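Side-chain contacts in cytosol aminopeptidase (Staphylococcus aureus subsp. aureus, PDB 3KZW), which probably removes amino acids one at a time from the amino terminus of peptides, as a metal-dependent leucyl aminopeptidase of the cytosol: residues W115-L118 with F119-I122; I436-T439 with E440-S443. All blocks are in the same frame, centred on the assembly; numbering follows the deposited sequence.

Contact 1 of 2, residues W115-L118 with F119-I122; sequences WGHL and FQYI
Trp115 and Phe119, one turn apart on helix 108-124, send their rings off the same flank of the helix, where they run out alongside each other in the same direction. Their planes are close to parallel, 14° apart, but offset so strongly that little of one ring covers the other: the centroid of the Phe119 ring lies 5.6 Å from that of the six-membered ring of Trp115. Contact is made at the near rim of the indole, where Trp115 CE3 comes within 3.7 Å of Phe119 CZ and of Phe119 CE2. In both residues CG stands beside the backbone N (chi1 near -67°), and this shared choice gives the two rings their common course. The same pair is joined by the backbone bond from Phe119 N to Trp115 O, 3.0 Å long and nearly straight.

Nearly on the far side of the helix, His117 and Gln120 meet differently. Gln120 OE1 reaches the edge of the imidazole, in the ring plane, 3.8 Å from His117 CD2, while ring and amide planes are turned 44° apart. Their other polar ends are held elsewhere, His117 ND1 by Gly79 O and Gln120 NE2 by the carbonyls of Ser493 and Ala158. Leu118 and Ile122 approach more loosely, with 4.4 Å between Leu118 CD1 and Ile122 CD1, and their backbones are joined by the bond from Ile122 N to Leu118 O.

The helix lies against one face of the mixed sheet of the N-terminal domain: Leu118 and Ile122 both rest on Ile41 of strand 39-45, and Tyr121 packs on strand 81-88. Trp115 and Phe119 instead face helix 144-157, where both touch Cys151, and Trp115 also stacks with Phe137.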
loop_
_atom_site.group_PDB
_atom_site.type_symbol
_atom_site.label_atom_id
_atom_site.label_comp_id
_atom_site.label_asym_id
_atom_site.label_seq_id
_atom_site.Cartn_x
_atom_site.Cartn_y
_atom_site.Cartn_z
ATOM N N TRP A 115 -38.276 25.502 4.551
ATOM C CA TRP A 115 -37.831 26.546 5.480
ATOM C C TRP A 115 -36.325 26.779 5.380
ATOM O O TRP A 115 -35.858 27.917 5.467
ATOM C CB TRP A 115 -38.214 26.206 6.925
ATOM C CG TRP A 115 -39.688 26.236 7.207
ATOM C CD1 TRP A 115 -40.470 25.182 7.593
ATOM C CD2 TRP A 115 -40.557 27.375 7.137
ATOM N NE1 TRP A 115 -41.770 25.593 7.762
ATOM C CE2 TRP A 115 -41.853 26.932 7.489
ATOM C CE3 TRP A 115 -40.369 28.726 6.808
ATOM C CZ2 TRP A 115 -42.956 27.793 7.523
ATOM C CZ3 TRP A 115 -41.467 29.581 6.839
ATOM C CH2 TRP A 115 -42.744 29.108 7.195
ATOM N N GLY A 116 -35.577 25.694 5.190
ATOM C CA GLY A 116 -34.124 25.744 5.072
ATOM C C GLY A 116 -33.646 26.634 3.944
ATOM O O GLY A 116 -32.895 27.582 4.175
ATOM N N HIS A 117 -34.090 26.337 2.727
ATOM C CA HIS A 117 -33.700 27.121 1.555
ATOM C C HIS A 117 -34.190 28.568 1.620
ATOM O O HIS A 117 -33.504 29.481 1.151
ATOM C CB HIS A 117 -34.172 26.458 0.258
ATOM C CG HIS A 117 -33.393 25.235 -0.120
ATOM N ND1 HIS A 117 -33.885 24.278 -0.979
ATOM C CD2 HIS A 117 -32.162 24.808 0.252
ATOM C CE1 HIS A 117 -32.992 23.316 -1.125
ATOM N NE2 HIS A 117 -31.937 23.613 -0.387
ATOM N N LEU A 118 -35.369 28.767 2.209
ATOM C CA LEU A 118 -35.951 30.099 2.363
ATOM C C LEU A 118 -35.098 30.996 3.256
ATOM O O LEU A 118 -34.671 32.064 2.827
ATOM C CB LEU A 118 -37.382 30.012 2.905
ATOM C CG LEU A 118 -38.124 31.336 3.143
ATOM C CD1 LEU A 118 -38.385 32.072 1.831
ATOM C CD2 LEU A 118 -39.417 31.105 3.899
ATOM N N PHE A 119 -34.850 30.553 4.490
ATOM C CA PHE A 119 -34.070 31.336 5.453
ATOM C C PHE A 119 -32.619 31.560 5.012
ATOM O O PHE A 119 -32.018 32.584 5.338
ATOM C CB PHE A 119 -34.121 30.706 6.850
ATOM C CG PHE A 119 -35.485 30.744 7.487
ATOM C CD1 PHE A 119 -36.221 31.929 7.534
ATOM C CD2 PHE A 119 -36.028 29.601 8.060
ATOM C CE1 PHE A 119 -37.482 31.962 8.127
ATOM C CE2 PHE A 119 -37.288 29.628 8.658
ATOM C CZ PHE A 119 -38.013 30.808 8.691
ATOM N N GLN A 120 -32.072 30.603 4.264
ATOM C CA GLN A 120 -30.738 30.742 3.674
ATOM C C GLN A 120 -30.713 31.842 2.618
ATOM O O GLN A 120 -29.753 32.607 2.539
ATOM C CB GLN A 120 -30.268 29.419 3.068
ATOM C CG GLN A 120 -29.737 28.428 4.093
ATOM C CD GLN A 120 -29.462 27.056 3.509
ATOM O OE1 GLN A 120 -29.715 26.804 2.329
ATOM N NE2 GLN A 120 -28.943 26.156 4.337
ATOM N N TYR A 121 -31.774 31.916 1.815
ATOM C CA TYR A 121 -31.912 32.970 0.815
ATOM C C TYR A 121 -32.078 34.339 1.476
ATOM O O TYR A 121 -31.436 35.310 1.072
ATOM C CB TYR A 121 -33.082 32.683 -0.135
ATOM C CG TYR A 121 -33.212 33.704 -1.243
ATOM C CD1 TYR A 121 -32.402 33.638 -2.374
ATOM C CD2 TYR A 121 -34.137 34.745 -1.155
ATOM C CE1 TYR A 121 -32.509 34.577 -3.392
ATOM C CE2 TYR A 121 -34.251 35.695 -2.169
ATOM C CZ TYR A 121 -33.436 35.602 -3.285
ATOM O OH TYR A 121 -33.544 36.538 -4.290
ATOM N N ILE A 122 -32.934 34.398 2.496
ATOM C CA ILE A 122 -33.186 35.622 3.257
ATOM C C ILE A 122 -31.892 36.204 3.827
ATOM O O ILE A 122 -31.658 37.409 3.724
ATOM C CB ILE A 122 -34.228 35.384 4.401
ATOM C CG1 ILE A 122 -35.585 34.924 3.845
ATOM C CG2 ILE A 122 -34.405 36.628 5.270
ATOM C CD1 ILE A 122 -36.174 35.805 2.746
#

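Contact 2 of 2, residues I436-T439 with E440-S443; sequences ITAT and ERAS
Glu440 folds back along the first turn of helix 438-443 to meet Thr437, the N-cap residue, and the two form a capping box. Glu440 OE1 accepts two bonds from Thr437. Thr437 OG1 donates from 2.6 Å, meeting Glu440 OE1 on its syn side, 18° out of the carboxylate plane; Thr437 N comes in nearly along the C-O axis of Glu440 OE1, at 3.1 Å. A bend at chi2 of 75° curls the glutamate chain back toward the cap. In return Thr437 OG1 accepts a weak 3.3 Å capping bond from Thr439 N. Separately, Glu440 N makes a weak backbone bond to Thr437 O.

Thr439 stands next to the same carboxylate, with Thr439 CG2 4.0 Å from Glu440 OE2, while its OG1 is hydrogen-bonded to Asp404 of the second subunit. Its carbonyl continues the helix, Thr439 O receiving the 2.9 Å bond from Ser443 N.

Arg441 wraps the other flank of the turn. Its chain bends at chi3 (-96°) and lays the guanidinium over the start of the helix, one face resting on Thr437 C. Arg441 NH2 extends to Ile436 O in a weak 3.3 Å bond, whereas Arg441 N makes the regular helical bond to Thr437 O at 3.1 Å.

Side chains thus take up the N-H of Thr437 and, weakly, that of Thr439 at the start of the helix. A carboxylate at this end of a helix should be favoured by the helix dipole, and Glu440 OE2 also forms a salt bridge with Lys405 of the second subunit. Both effects would be expected to keep Glu440 ionised, and the cap thereby shares one charged group with the subunit interface.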
loop_
_atom_site.group_PDB
_atom_site.type_symbol
_atom_site.label_atom_id
_atom_site.label_comp_id
_atom_site.label_asym_id
_atom_site.label_seq_id
_atom_site.Cartn_x
_atom_site.Cartn_y
_atom_site.Cartn_z
ATOM N N ILE A 436 -25.660 -7.185 18.537
ATOM C CA ILE A 436 -24.610 -7.666 19.432
ATOM C C ILE A 436 -24.960 -9.108 19.783
ATOM O O ILE A 436 -25.930 -9.358 20.507
ATOM C CB ILE A 436 -24.497 -6.833 20.731
ATOM C CG1 ILE A 436 -24.315 -5.344 20.422
ATOM C CG2 ILE A 436 -23.346 -7.344 21.590
ATOM C CD1 ILE A 436 -24.514 -4.431 21.625
ATOM N N THR A 437 -24.180 -10.054 19.266
ATOM C CA THR A 437 -24.458 -11.474 19.469
ATOM C C THR A 437 -23.500 -12.123 20.470
ATOM O O THR A 437 -22.616 -11.460 21.017
ATOM C CB THR A 437 -24.428 -12.266 18.140
ATOM O OG1 THR A 437 -23.077 -12.383 17.678
ATOM C CG2 THR A 437 -25.286 -11.587 17.077
ATOM N N ALA A 438 -23.687 -13.423 20.698
ATOM C CA ALA A 438 -22.820 -14.207 21.575
ATOM C C ALA A 438 -21.360 -14.156 21.126
ATOM O O ALA A 438 -20.450 -14.186 21.958
ATOM C CB ALA A 438 -23.309 -15.643 21.647
ATOM N N THR A 439 -21.150 -14.074 19.811
ATOM C CA THR A 439 -19.820 -13.950 19.218
ATOM C C THR A 439 -19.058 -12.755 19.792
ATOM O O THR A 439 -17.921 -12.898 20.246
ATOM C CB THR A 439 -19.911 -13.830 17.677
ATOM O OG1 THR A 439 -20.516 -15.013 17.142
ATOM C CG2 THR A 439 -18.529 -13.644 17.046
ATOM N N GLU A 440 -19.701 -11.588 19.772
ATOM C CA GLU A 440 -19.081 -10.343 20.224
ATOM C C GLU A 440 -18.916 -10.301 21.738
ATOM O O GLU A 440 -17.913 -9.793 22.241
ATOM C CB GLU A 440 -19.883 -9.132 19.746
ATOM C CG GLU A 440 -19.701 -8.805 18.276
ATOM C CD GLU A 440 -20.432 -9.763 17.353
ATOM O OE1 GLU A 440 -21.514 -10.266 17.731
ATOM O OE2 GLU A 440 -19.922 -10.010 16.242
ATOM N N ARG A 441 -19.900 -10.836 22.457
ATOM C CA ARG A 441 -19.839 -10.929 23.917
ATOM C C ARG A 441 -18.679 -11.806 24.392
ATOM O O ARG A 441 -18.115 -11.575 25.465
ATOM C CB ARG A 441 -21.172 -11.427 24.489
ATOM C CG ARG A 441 -22.071 -10.308 24.984
ATOM C CD ARG A 441 -23.420 -10.810 25.476
ATOM N NE ARG A 441 -24.444 -10.724 24.437
ATOM C CZ ARG A 441 -25.045 -11.769 23.878
ATOM N NH1 ARG A 441 -24.746 -13.004 24.260
ATOM N NH2 ARG A 441 -25.958 -11.576 22.939
ATOM N N ALA A 442 -18.323 -12.799 23.581
ATOM C CA ALA A 442 -17.210 -13.692 23.881
ATOM C C ALA A 442 -15.863 -13.120 23.443
ATOM O O ALA A 442 -14.868 -13.269 24.152
ATOM C CB ALA A 442 -17.436 -15.053 23.245
ATOM N N SER A 443 -15.834 -12.465 22.283
ATOM C CA SER A 443 -14.571 -12.033 21.683
ATOM C C SER A 443 -13.915 -10.836 22.371
ATOM O O SER A 443 -12.711 -10.615 22.211
ATOM C CB SER A 443 -14.726 -11.786 20.178
ATOM O OG SER A 443 -15.565 -10.677 19.927
#

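Overall arrangement
Contact 1 (115-122) and contact 2 (436-443) are separate local arrangements, one in the N-terminal domain, the other in the catalytic domain, on opposite sides of the chain's centre. Their centres are 47 Å apart and their nearest atoms about 35 Å apart, so neither touches the other. Contact 1 is the more interior in character, a mid-helix packing that no other chain of the assembly reaches. Contact 2 opens a short helix at a subunit boundary, its centre about 30 Å from that of the chain, against about 20 Å for contact 1. A bound sodium ion lies about 7 Å from the Arg441 side chain, and Ile436 packs on Thr470, which with Gly474 forms a sodium site.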